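Local atomic coordinates of putative tryptophan halogenase (Xanthomonas campestris pv. campestris, PDB entry 6Y1W), a protein that is a flavin-dependent halogenase, captured here without its cofactor, that probably uses FAD to help halogenate an aromatic substrate. Residues S50-T55 and E187-S192; G191-D196 and A203-D208; F224-I229 and G337-F342. All coordinates share one frame; numbering follows the deposited sequence. Where two conformers were deposited one is given.

Overall arrangement
The three contacts lie on the same side of the chain's centre, around what is probably the FAD-binding part of the fold. Contacts 1 and 2, whose centres are about 14 Å apart, share Gly-191 and Ser-192 on strand 184-195, which pairs with strand 44-49 on one flank and strand 202-207 on the other within the large mixed sheet. Contact 3 comes later in the chain, its centre about 15 Å from that of contact 1 and 17 Å from that of contact 2. Ile-53 and Ile-190 touch Arg-225 and Leu-227 respectively, all four lining the meso-2,3-butanediol pocket, while Leu-228 packs on Val-193 and Leu-205. Direct packing thus links hairpin, diol pocket and the loop of a predicted FAD-binding residue.

Contact 1: S50-T55 and E187-S192. With BU9 (Meso-2,3-Butanediol), chain M.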
ATOM      1  N   SER A  50      37.791   2.213  -8.604  1.00 24.63           N
ATOM      2  CA  SER A  50      39.139   1.690  -8.770  1.00 20.05           C
ATOM      3  C   SER A  50      39.082   0.422  -9.609  1.00 29.29           C
ATOM      4  O   SER A  50      38.240  -0.449  -9.354  1.00 27.98           O
ATOM      5  CB  SER A  50      39.748   1.373  -7.408  1.00 25.11           C
ATOM      6  OG  SER A  50      40.934   0.635  -7.585  1.00 35.29           O
ATOM      7  N   ASP A  51      39.978   0.312 -10.601  1.00 30.72           N
ATOM      8  CA  ASP A  51      40.087  -0.938 -11.360  1.00 33.95           C
ATOM      9  C   ASP A  51      40.588  -2.105 -10.513  1.00 37.69           C
ATOM     10  O   ASP A  51      40.485  -3.263 -10.938  1.00 38.26           O
ATOM     11  CB  ASP A  51      41.008  -0.748 -12.568  1.00 31.76           C
ATOM     12  CG  ASP A  51      40.353   0.051 -13.666  1.00 41.40           C
ATOM     13  OD1 ASP A  51      39.107   0.069 -13.693  1.00 37.95           O
ATOM     14  OD2 ASP A  51      41.067   0.677 -14.477  1.00 51.67           O
ATOM     15  N   GLU A  52      41.176  -1.840  -9.357  1.00 30.47           N
ATOM     16  CA  GLU A  52      41.631  -2.918  -8.485  1.00 36.19           C
ATOM     17  C   GLU A  52      40.524  -3.486  -7.600  1.00 37.77           C
ATOM     18  O   GLU A  52      40.794  -4.406  -6.817  1.00 38.36           O
ATOM     19  CB  GLU A  52      42.811  -2.432  -7.636  1.00 41.86           C
ATOM     20  CG  GLU A  52      43.834  -1.633  -8.459  1.00 56.68           C
ATOM     21  CD  GLU A  52      44.692  -0.692  -7.623  1.00 79.24           C
ATOM     22  OE1 GLU A  52      44.578  -0.713  -6.379  1.00 75.53           O
ATOM     23  OE2 GLU A  52      45.475   0.081  -8.218  1.00 89.20           O
ATOM     24  N   ILE A  53      39.297  -2.968  -7.688  1.00 35.81           N
ATOM     25  CA  ILE A  53      38.191  -3.403  -6.837  1.00 35.78           C
ATOM     26  C   ILE A  53      37.138  -4.076  -7.703  1.00 35.97           C
ATOM     27  O   ILE A  53      36.805  -3.576  -8.784  1.00 31.92           O
ATOM     28  CB  ILE A  53      37.602  -2.224  -6.041  1.00 32.41           C
ATOM     29  CG1 ILE A  53      38.678  -1.682  -5.105  1.00 42.86           C
ATOM     30  CG2 ILE A  53      36.347  -2.653  -5.266  1.00 28.39           C
ATOM     31  CD1 ILE A  53      38.144  -0.892  -3.959  1.00 45.80           C
ATOM     32  N   GLY A  54      36.647  -5.232  -7.255  1.00 27.79           N
ATOM     33  CA  GLY A  54      35.650  -5.939  -8.036  1.00 29.47           C
ATOM     34  C   GLY A  54      36.028  -7.388  -8.282  1.00 38.29           C
ATOM     35  O   GLY A  54      37.207  -7.746  -8.223  1.00 31.50           O
ATOM     36  N   THR A  55      35.033  -8.226  -8.548  1.00 27.96           N
ATOM     37  CA  THR A  55      35.206  -9.657  -8.776  1.00 18.37           C
ATOM     38  C   THR A  55      34.523 -10.033 -10.082  1.00 25.68           C
ATOM     39  O   THR A  55      33.393  -9.606 -10.332  1.00 27.44           O
ATOM     40  CB  THR A  55      34.596 -10.468  -7.622  1.00 26.53           C
ATOM     41  OG1 THR A  55      35.344 -10.219  -6.417  1.00 34.43           O
ATOM     42  CG2 THR A  55      34.612 -11.973  -7.927  1.00 27.49           C
ATOM     43  N   GLU A 187      38.806   6.882 -12.843  1.00 25.96           N
ATOM     44  CA  GLU A 187      39.384   5.666 -12.281  1.00 24.51           C
ATOM     45  C   GLU A 187      40.353   6.058 -11.176  1.00 28.17           C
ATOM     46  O   GLU A 187      41.138   7.001 -11.337  1.00 27.88           O
ATOM     47  CB  GLU A 187      40.115   4.840 -13.342  1.00 25.50           C
ATOM     48  CG  GLU A 187      40.453   3.397 -12.903  1.00 25.94           C
ATOM     49  CD  GLU A 187      41.636   3.299 -11.936  1.00 38.96           C
ATOM     50  OE1 GLU A 187      42.558   4.143 -12.028  1.00 35.96           O
ATOM     51  OE2 GLU A 187      41.648   2.372 -11.083  1.00 35.61           O
ATOM     52  N   GLY A 188      40.254   5.400 -10.037  1.00 21.64           N
ATOM     53  CA  GLY A 188      41.197   5.699  -8.981  1.00 31.95           C
ATOM     54  C   GLY A 188      40.685   5.307  -7.617  1.00 35.12           C
ATOM     55  O   GLY A 188      39.582   4.782  -7.454  1.00 28.69           O
ATOM     56  N   ARG A 189      41.507   5.619  -6.626  1.00 30.19           N
ATOM     57  CA  ARG A 189      41.182   5.297  -5.250  1.00 35.30           C
ATOM     58  C   ARG A 189      41.040   6.567  -4.436  1.00 28.41           C
ATOM     59  O   ARG A 189      41.896   7.458  -4.480  1.00 31.18           O
ATOM     60  CB  ARG A 189      42.254   4.392  -4.627  1.00 34.00           C
ATOM     61  CG  ARG A 189      42.354   3.059  -5.331  1.00 54.36           C
ATOM     62  CD  ARG A 189      43.609   2.291  -4.954  1.00 71.67           C
ATOM     63  NE  ARG A 189      43.391   1.342  -3.859  1.00 84.31           N
ATOM     64  CZ  ARG A 189      42.492   0.358  -3.858  1.00 78.07           C
ATOM     65  NH1 ARG A 189      41.699   0.155  -4.902  1.00 56.06           N
ATOM     66  NH2 ARG A 189      42.391  -0.442  -2.804  1.00 76.76           N
ATOM     67  N   ILE A 190      40.008   6.583  -3.612  1.00 29.15           N
ATOM     68  CA  ILE A 190      39.728   7.729  -2.760  1.00 26.81           C
ATOM     69  C   ILE A 190      40.713   7.691  -1.591  1.00 26.23           C
ATOM     70  O   ILE A 190      40.765   6.713  -0.841  1.00 36.72           O
ATOM     71  CB  ILE A 190      38.273   7.703  -2.269  1.00 29.96           C
ATOM     72  CG1 ILE A 190      37.302   7.798  -3.444  1.00 31.63           C
ATOM     73  CG2 ILE A 190      37.996   8.854  -1.331  1.00 28.73           C
ATOM     74  CD1 ILE A 190      35.873   7.534  -3.029  1.00 28.47           C
ATOM     75  N   GLY A 191      41.510   8.745  -1.455  1.00 32.48           N
ATOM     76  CA  GLY A 191      42.445   8.857  -0.346  1.00 31.45           C
ATOM     77  C   GLY A 191      41.888   9.576   0.871  1.00 40.86           C
ATOM     78  O   GLY A 191      42.256   9.251   2.006  1.00 42.65           O
ATOM     79  N   SER A 192      41.011  10.557   0.662  1.00 35.17           N
ATOM     80  CA  SER A 192      40.384  11.241   1.785  1.00 30.78           C
ATOM     81  C   SER A 192      39.067  11.873   1.343  1.00 31.82           C
ATOM     82  O   SER A 192      38.814  12.070   0.149  1.00 33.30           O
ATOM     83  CB  SER A 192      41.323  12.287   2.390  1.00 35.96           C
ATOM     84  OG  SER A 192      41.597  13.330   1.482  1.00 38.95           O
TER
HETATM   85  C03 BU9 M 611      36.923   2.193  -2.871  0.81 31.37           C
HETATM   86  C04 BU9 M 611      37.765   3.042  -3.834  0.81 30.05           C
HETATM   87  O06 BU9 M 611      38.125   4.231  -3.179  0.81 36.41           O
HETATM   88  C05 BU9 M 611      36.998   3.351  -5.130  0.81 37.91           C
HETATM   89  C01 BU9 M 611      36.486   2.056  -5.772  0.81 25.17           C
HETATM   90  O6  BU9 M 611      35.905   4.209  -4.882  0.81 38.91           O
HETATM   91  O   HOH W   1      42.643   2.478  -8.651  1.00 37.45           O
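Ser-50 and Gly-188 bring the two backbones together, their CA atoms 4.5 Å apart, just where a type I turn from Ser-50 to Ile-53 opens the loop after strand 44-49. The carboxylate of Glu-187 grips that turn: Asp-51 N donates to Glu-187 OE2 over 2.7 Å, almost straight at 175°, on the lone pair facing away from the other oxygen. The Glu-187 chain bends at chi2 (-76°) to bring it there. Asp-51 OD2 lies 3.8 Å from Glu-187 OE2, a closeness probably eased by the salt bridge of Asp-51 to Arg-185.

Ser-50 OG is a small polar hub. Ser-50 OG accepts from Glu-52 N in an ST turn, and from Arg-189 NH1 at 2.8 Å in the guanidinium plane, though with a bent angle of 132°; a water links it to Glu-187 OE2. Glu-52 OE1 instead sits over one face of the Arg-189 guanidinium, 3.4 Å from Arg-189 NH1, so this salt bridge is purely electrostatic. The segments also line the pocket of a meso-2,3-butanediol, which receives a bond from Ile-190 N to its O06 (3.0 Å), and Ile-53 CD1 closes on the diol C03 at 3.5 Å.

In the sheet, strand 184-195 runs beside strand 44-49, with Gly-188 bonded to Glu-49, while Ile-190 leans on Leu-205 and Leu-207 of strand 202-207.

Contact 2: G191-D196 and A203-D208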
ATOM      1  N   GLY A 191      41.510   8.745  -1.455  1.00 32.48           N
ATOM      2  CA  GLY A 191      42.445   8.857  -0.346  1.00 31.45           C
ATOM      3  C   GLY A 191      41.888   9.576   0.871  1.00 40.86           C
ATOM      4  O   GLY A 191      42.256   9.251   2.006  1.00 42.65           O
ATOM      5  N   SER A 192      41.011  10.557   0.662  1.00 35.17           N
ATOM      6  CA  SER A 192      40.384  11.241   1.785  1.00 30.78           C
ATOM      7  C   SER A 192      39.067  11.873   1.343  1.00 31.82           C
ATOM      8  O   SER A 192      38.814  12.070   0.149  1.00 33.30           O
ATOM      9  CB  SER A 192      41.323  12.287   2.390  1.00 35.96           C
ATOM     10  OG  SER A 192      41.597  13.330   1.482  1.00 38.95           O
ATOM     11  N   VAL A 193      38.217  12.150   2.333  1.00 30.27           N
ATOM     12  CA  VAL A 193      36.933  12.804   2.136  1.00 26.42           C
ATOM     13  C   VAL A 193      36.953  14.113   2.908  1.00 31.28           C
ATOM     14  O   VAL A 193      37.214  14.114   4.117  1.00 39.78           O
ATOM     15  CB  VAL A 193      35.781  11.908   2.610  1.00 27.30           C
ATOM     16  CG1 VAL A 193      34.444  12.551   2.310  1.00 23.35           C
ATOM     17  CG2 VAL A 193      35.901  10.525   1.968  1.00 25.92           C
ATOM     18  N   GLN A 194      36.652  15.214   2.227  1.00 25.26           N
ATOM     19  CA  GLN A 194      36.641  16.540   2.839  1.00 29.61           C
ATOM     20  C   GLN A 194      35.214  16.930   3.162  1.00 36.80           C
ATOM     21  O   GLN A 194      34.302  16.717   2.363  1.00 31.65           O
ATOM     22  CB  GLN A 194      37.255  17.589   1.914  1.00 32.53           C
ATOM     23  CG  GLN A 194      38.642  17.235   1.436  1.00 49.11           C
ATOM     24  CD  GLN A 194      39.346  18.403   0.780  1.00 53.99           C
ATOM     25  OE1 GLN A 194      38.745  19.145  -0.003  1.00 43.36           O
ATOM     26  NE2 GLN A 194      40.634  18.559   1.074  1.00 49.64           N
ATOM     27  N   THR A 195      35.019  17.487   4.347  1.00 26.86           N
ATOM     28  CA  THR A 195      33.705  17.914   4.776  1.00 23.91           C
ATOM     29  C   THR A 195      33.714  19.418   4.977  1.00 32.26           C
ATOM     30  O   THR A 195      34.772  20.035   5.159  1.00 33.36           O
ATOM     31  CB  THR A 195      33.261  17.221   6.064  1.00 27.78           C
ATOM     32  OG1 THR A 195      34.259  17.406   7.073  1.00 30.90           O
ATOM     33  CG2 THR A 195      33.048  15.722   5.828  1.00 27.14           C
ATOM     34  N   ASP A 196      32.519  19.988   4.995  1.00 29.93           N
ATOM     35  CA  ASP A 196      32.378  21.416   5.214  1.00 31.23           C
ATOM     36  C   ASP A 196      32.566  21.702   6.694  1.00 46.94           C
ATOM     37  O   ASP A 196      32.047  20.978   7.542  1.00 35.26           O
ATOM     38  CB  ASP A 196      31.001  21.899   4.757  1.00 37.81           C
ATOM     39  CG  ASP A 196      30.766  23.388   5.046  1.00 47.14           C
ATOM     40  OD1 ASP A 196      31.140  24.229   4.203  1.00 56.26           O
ATOM     41  OD2 ASP A 196      30.207  23.720   6.118  1.00 49.21           O
ATOM     42  N   ALA A 203      32.125  17.705   1.184  1.00 26.68           N
ATOM     43  CA  ALA A 203      32.492  18.737   0.213  1.00 25.23           C
ATOM     44  C   ALA A 203      33.164  18.187  -1.044  1.00 23.61           C
ATOM     45  O   ALA A 203      32.900  18.683  -2.146  1.00 24.31           O
ATOM     46  CB  ALA A 203      33.423  19.768   0.865  1.00 30.75           C
ATOM     47  N   ALA A 204      34.023  17.179  -0.915  1.00 23.79           N
ATOM     48  CA  ALA A 204      34.768  16.690  -2.066  1.00 24.09           C
ATOM     49  C   ALA A 204      35.416  15.370  -1.708  1.00 25.86           C
ATOM     50  O   ALA A 204      35.655  15.077  -0.532  1.00 29.23           O
ATOM     51  CB  ALA A 204      35.852  17.684  -2.512  1.00 28.17           C
ATOM     52  N   LEU A 205      35.735  14.597  -2.737  1.00 20.69           N
ATOM     53  CA  LEU A 205      36.607  13.447  -2.576  1.00 22.44           C
ATOM     54  C   LEU A 205      37.993  13.830  -3.076  1.00 29.23           C
ATOM     55  O   LEU A 205      38.135  14.666  -3.980  1.00 32.05           O
ATOM     56  CB  LEU A 205      36.116  12.224  -3.355  1.00 21.17           C
ATOM     57  CG  LEU A 205      34.634  11.881  -3.192  1.00 22.16           C
ATOM     58  CD1 LEU A 205      34.318  10.732  -4.135  1.00 25.72           C
ATOM     59  CD2 LEU A 205      34.266  11.521  -1.740  1.00 23.78           C
ATOM     60  N   VAL A 206      39.015  13.272  -2.434  1.00 26.86           N
ATOM     61  CA  VAL A 206      40.391  13.460  -2.873  1.00 24.29           C
ATOM     62  C   VAL A 206      40.984  12.098  -3.188  1.00 30.28           C
ATOM     63  O   VAL A 206      41.031  11.224  -2.311  1.00 34.66           O
ATOM     64  CB  VAL A 206      41.237  14.207  -1.832  1.00 35.98           C
ATOM     65  CG1 VAL A 206      42.631  14.435  -2.411  1.00 35.72           C
ATOM     66  CG2 VAL A 206      40.583  15.545  -1.478  1.00 35.87           C
ATOM     67  N   LEU A 207      41.418  11.909  -4.438  1.00 25.89           N
ATOM     68  CA  LEU A 207      41.977  10.634  -4.865  1.00 33.77           C
ATOM     69  C   LEU A 207      43.437  10.505  -4.439  1.00 39.79           C
ATOM     70  O   LEU A 207      44.080  11.466  -4.004  1.00 39.70           O
ATOM     71  CB  LEU A 207      41.875  10.462  -6.384  1.00 29.80           C
ATOM     72  CG  LEU A 207      40.465  10.621  -6.976  1.00 34.57           C
ATOM     73  CD1 LEU A 207      40.444  10.256  -8.451  1.00 35.63           C
ATOM     74  CD2 LEU A 207      39.448   9.789  -6.209  1.00 32.16           C
ATOM     75  N   ASP A 208      43.979   9.296  -4.623  1.00 40.84           N
ATOM     76  CA  ASP A 208      45.353   9.053  -4.204  1.00 42.39           C
ATOM     77  C   ASP A 208      46.360   9.881  -4.992  1.00 48.09           C
ATOM     78  O   ASP A 208      47.472  10.097  -4.505  1.00 53.54           O
ATOM     79  CB  ASP A 208      45.702   7.572  -4.375  1.00 42.26           C
ATOM     80  CG  ASP A 208      45.152   6.705  -3.264  1.00 56.28           C
ATOM     81  OD1 ASP A 208      44.693   7.258  -2.233  1.00 44.09           O
ATOM     82  OD2 ASP A 208      45.189   5.463  -3.426  1.00 48.63           O
TER
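Ser-192 faces Val-206 in a beta hairpin, the antiparallel pairing of strands 184-195 and 202-207, which has a classic beta bulge at each end of the contact. Backbone bonds define both bulges. Val-206 O accepts from Gly-191 N at 2.7 Å and from Ser-192 N at 3.0 Å, and Val-206 N returns a bond to Ser-192 O. At the other end, Gln-194 O takes a bond from Ala-203 N at 2.7 Å and a weak one from Ala-204 N, while Gln-194 N donates to Ala-204 O. Between them Val-193 and Leu-205 form a non-hydrogen-bonded pair.

Apolar packing divides between the faces. Val-193 and Leu-205 lie side by side pointing the same way, with CG2 of the valine 4.2 Å from CD2 of the leucine, and both touch Leu-228 of helix 227-232.

On the face of Ser-192, Gln-194 and Val-206, polar chains rest on aliphatic carbon. The extended Gln-194 chain leans across Val-206, bringing Gln-194 CD to 3.8 Å from Val-206 CG2, and its OE1 accepts from Arg-212. With chi1 at 65°, Ser-192 OG sits between its own backbone N and carbonyl carbon and comes within 3.4 Å of Val-206 CB.

Contact 3: F224-I229 and G337-F342; sequences FRALLI and GLASGF
The loop carrying Leu-338, a residue predicted to bind FAD, meets the segment leading into helix 227-232 partly through the aromatic ring of Phe-224. Van der Waals packing joins the two segments, with no hydrogen bond between them. Both methyls of Leu-338 reach the ring, CD2 coming in obliquely: Leu-338 CD2 is 3.9 Å from Phe-224 CE2, and Leu-338 CD1 is 4.0 Å from Phe-224 CD2. The ring's far corner, Phe-224 CZ, reaches Phe-342 CB at 4.2 Å, while the ring of Phe-342 itself meets Phe-320.

Deeper in, the backbones are closest at two alanines, where Ala-226 CB lies 4.3 Å from Ala-339 CB. Ile-229 adds its CG2 methyl, 3.7 Å from Ala-339 O, a carbonyl that also accepts from Arg-325. With CG1 anti to the backbone N (chi1 -167°), the isoleucine turns this shorter branch to the alanine.

Within 337-342 the turn is tied by Gly-337 O, which accepts from Ser-340 N at 2.8 Å. Leu-338 N is hydrogen-bonded to a tartrate, probably from the crystallisation liquor. A backbone N offered to an anion from a short turn, with the Leu-338 side chain about 7 Å from that of Ala-27, also predicted to bind FAD, is consistent with the FAD-binding site of a flavin-dependent halogenase.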
ATOM      1  N   PHE A 224      30.990  -2.506   1.809  1.00 18.79           N
ATOM      2  CA  PHE A 224      31.278  -2.596   3.228  1.00 22.80           C
ATOM      3  C   PHE A 224      32.309  -1.562   3.652  1.00 23.38           C
ATOM      4  O   PHE A 224      32.409  -1.273   4.853  1.00 23.96           O
ATOM      5  CB  PHE A 224      31.721  -4.033   3.580  1.00 24.49           C
ATOM      6  CG  PHE A 224      30.560  -4.969   3.792  1.00 23.25           C
ATOM      7  CD1 PHE A 224      29.598  -4.688   4.748  1.00 34.73           C
ATOM      8  CD2 PHE A 224      30.430  -6.135   3.032  1.00 30.63           C
ATOM      9  CE1 PHE A 224      28.523  -5.546   4.943  1.00 46.37           C
ATOM     10  CE2 PHE A 224      29.349  -6.987   3.226  1.00 22.72           C
ATOM     11  CZ  PHE A 224      28.402  -6.692   4.169  1.00 28.60           C
ATOM     12  N   ARG A 225      33.027  -0.944   2.707  1.00 19.98           N
ATOM     13  CA  ARG A 225      33.953   0.105   3.128  1.00 22.57           C
ATOM     14  C   ARG A 225      33.189   1.301   3.667  1.00 23.23           C
ATOM     15  O   ARG A 225      33.641   1.934   4.626  1.00 22.60           O
ATOM     16  CB  ARG A 225      34.838   0.564   1.952  1.00 19.91           C
ATOM     17  CG  ARG A 225      35.574  -0.525   1.218  1.00 31.20           C
ATOM     18  CD  ARG A 225      36.336   0.016   0.023  1.00 31.84           C
ATOM     19  NE  ARG A 225      37.493  -0.833  -0.260  1.00 62.33           N
ATOM     20  CZ  ARG A 225      37.436  -2.044  -0.814  1.00 70.11           C
ATOM     21  NH1 ARG A 225      38.556  -2.729  -1.016  1.00 64.14           N
ATOM     22  NH2 ARG A 225      36.272  -2.570  -1.190  1.00 58.35           N
ATOM     23  N   ALA A 226      31.989   1.563   3.136  1.00 20.00           N
ATOM     24  CA  ALA A 226      31.145   2.678   3.564  1.00 16.88           C
ATOM     25  C   ALA A 226      31.980   3.926   3.848  1.00 17.85           C
ATOM     26  O   ALA A 226      31.891   4.541   4.916  1.00 21.23           O
ATOM     27  CB  ALA A 226      30.274   2.307   4.770  1.00 15.71           C
ATOM     28  N   LEU A 227      32.790   4.301   2.866  1.00 18.05           N
ATOM     29  CA  LEU A 227      33.738   5.401   3.059  1.00 21.81           C
ATOM     30  C   LEU A 227      33.043   6.702   3.451  1.00 24.76           C
ATOM     31  O   LEU A 227      33.598   7.519   4.203  1.00 23.17           O
ATOM     32  CB  LEU A 227      34.528   5.621   1.782  1.00 18.90           C
ATOM     33  CG  LEU A 227      35.383   4.492   1.212  1.00 35.63           C
ATOM     34  CD1 LEU A 227      36.141   5.005   0.004  1.00 33.38           C
ATOM     35  CD2 LEU A 227      36.353   3.993   2.269  1.00 32.55           C
ATOM     36  N   LEU A 228      31.866   6.957   2.893  1.00 17.96           N
ATOM     37  CA  LEU A 228      31.188   8.217   3.175  1.00 16.29           C
ATOM     38  C   LEU A 228      30.197   8.108   4.336  1.00 20.05           C
ATOM     39  O   LEU A 228      30.299   8.854   5.316  1.00 19.96           O
ATOM     40  CB  LEU A 228      30.484   8.738   1.905  1.00 17.56           C
ATOM     41  CG  LEU A 228      31.346   8.792   0.631  1.00 20.02           C
ATOM     42  CD1 LEU A 228      30.528   9.433  -0.531  1.00 22.35           C
ATOM     43  CD2 LEU A 228      32.611   9.572   0.838  1.00 25.90           C
ATOM     44  N   ILE A 229      29.212   7.202   4.232  1.00 16.24           N
ATOM     45  CA  ILE A 229      28.144   7.155   5.217  1.00 16.93           C
ATOM     46  C   ILE A 229      28.683   6.640   6.539  1.00 19.72           C
ATOM     47  O   ILE A 229      28.195   7.038   7.607  1.00 21.12           O
ATOM     48  CB  ILE A 229      26.973   6.298   4.687  1.00 19.28           C
ATOM     49  CG1 ILE A 229      25.695   6.471   5.518  1.00 21.70           C
ATOM     50  CG2 ILE A 229      27.379   4.809   4.579  1.00 20.82           C
ATOM     51  CD1 ILE A 229      24.917   7.788   5.261  1.00 21.75           C
ATOM     52  N   GLY A 337      23.111  -0.061  -1.698  1.00 14.95           N
ATOM     53  CA  GLY A 337      23.775  -1.358  -1.706  1.00 15.69           C
ATOM     54  C   GLY A 337      24.352  -1.706  -0.352  1.00 17.27           C
ATOM     55  O   GLY A 337      23.769  -1.383   0.679  1.00 18.28           O
ATOM     56  N   LEU A 338      25.512  -2.376  -0.344  1.00 16.30           N
ATOM     57  CA  LEU A 338      26.082  -2.851   0.921  1.00 15.88           C
ATOM     58  C   LEU A 338      26.328  -1.717   1.912  1.00 21.57           C
ATOM     59  O   LEU A 338      26.246  -1.927   3.130  1.00 20.10           O
ATOM     60  CB  LEU A 338      27.395  -3.582   0.666  1.00 17.26           C
ATOM     61  CG  LEU A 338      27.223  -4.913  -0.066  1.00 19.88           C
ATOM     62  CD1 LEU A 338      28.603  -5.481  -0.448  1.00 17.21           C
ATOM     63  CD2 LEU A 338      26.450  -5.857   0.802  1.00 29.97           C
ATOM     64  N   ALA A 339      26.649  -0.518   1.424  1.00 17.39           N
ATOM     65  CA  ALA A 339      26.840   0.582   2.364  1.00 16.77           C
ATOM     66  C   ALA A 339      25.588   0.908   3.157  1.00 20.94           C
ATOM     67  O   ALA A 339      25.706   1.546   4.227  1.00 23.66           O
ATOM     68  CB  ALA A 339      27.305   1.854   1.624  1.00 17.79           C
ATOM     69  N   SER A 340      24.403   0.557   2.644  1.00 16.44           N
ATOM     70  CA  SER A 340      23.126   0.863   3.287  0.74 18.74           C
ATOM     71  C   SER A 340      22.629  -0.266   4.181  1.00 26.25           C
ATOM     72  O   SER A 340      21.722  -0.042   4.989  1.00 22.41           O
ATOM     73  CB  SER A 340      22.050   1.184   2.236  0.74 18.69           C
ATOM     74  OG  SER A 340      21.626   0.013   1.513  0.74 18.93           O
ATOM     75  N   GLY A 341      23.167  -1.463   4.023  1.00 21.84           N
ATOM     76  CA  GLY A 341      22.693  -2.613   4.779  1.00 17.26           C
ATOM     77  C   GLY A 341      22.989  -3.905   4.037  1.00 24.04           C
ATOM     78  O   GLY A 341      23.488  -3.910   2.914  1.00 18.94           O
ATOM     79  N   PHE A 342      22.657  -5.017   4.701  1.00 20.49           N
ATOM     80  CA  PHE A 342      22.849  -6.326   4.085  1.00 16.29           C
ATOM     81  C   PHE A 342      21.859  -7.342   4.638  1.00 17.71           C
ATOM     82  O   PHE A 342      21.663  -7.433   5.857  1.00 17.58           O
ATOM     83  CB  PHE A 342      24.253  -6.859   4.331  1.00 15.78           C
ATOM     84  CG  PHE A 342      24.440  -8.260   3.810  1.00 19.85           C
ATOM     85  CD1 PHE A 342      24.730  -8.457   2.491  1.00 26.31           C
ATOM     86  CD2 PHE A 342      24.264  -9.353   4.638  1.00 19.10           C
ATOM     87  CE1 PHE A 342      24.894  -9.746   2.003  1.00 25.97           C
ATOM     88  CE2 PHE A 342      24.414 -10.629   4.146  1.00 19.55           C
ATOM     89  CZ  PHE A 342      24.744 -10.799   2.816  1.00 17.76           C
TER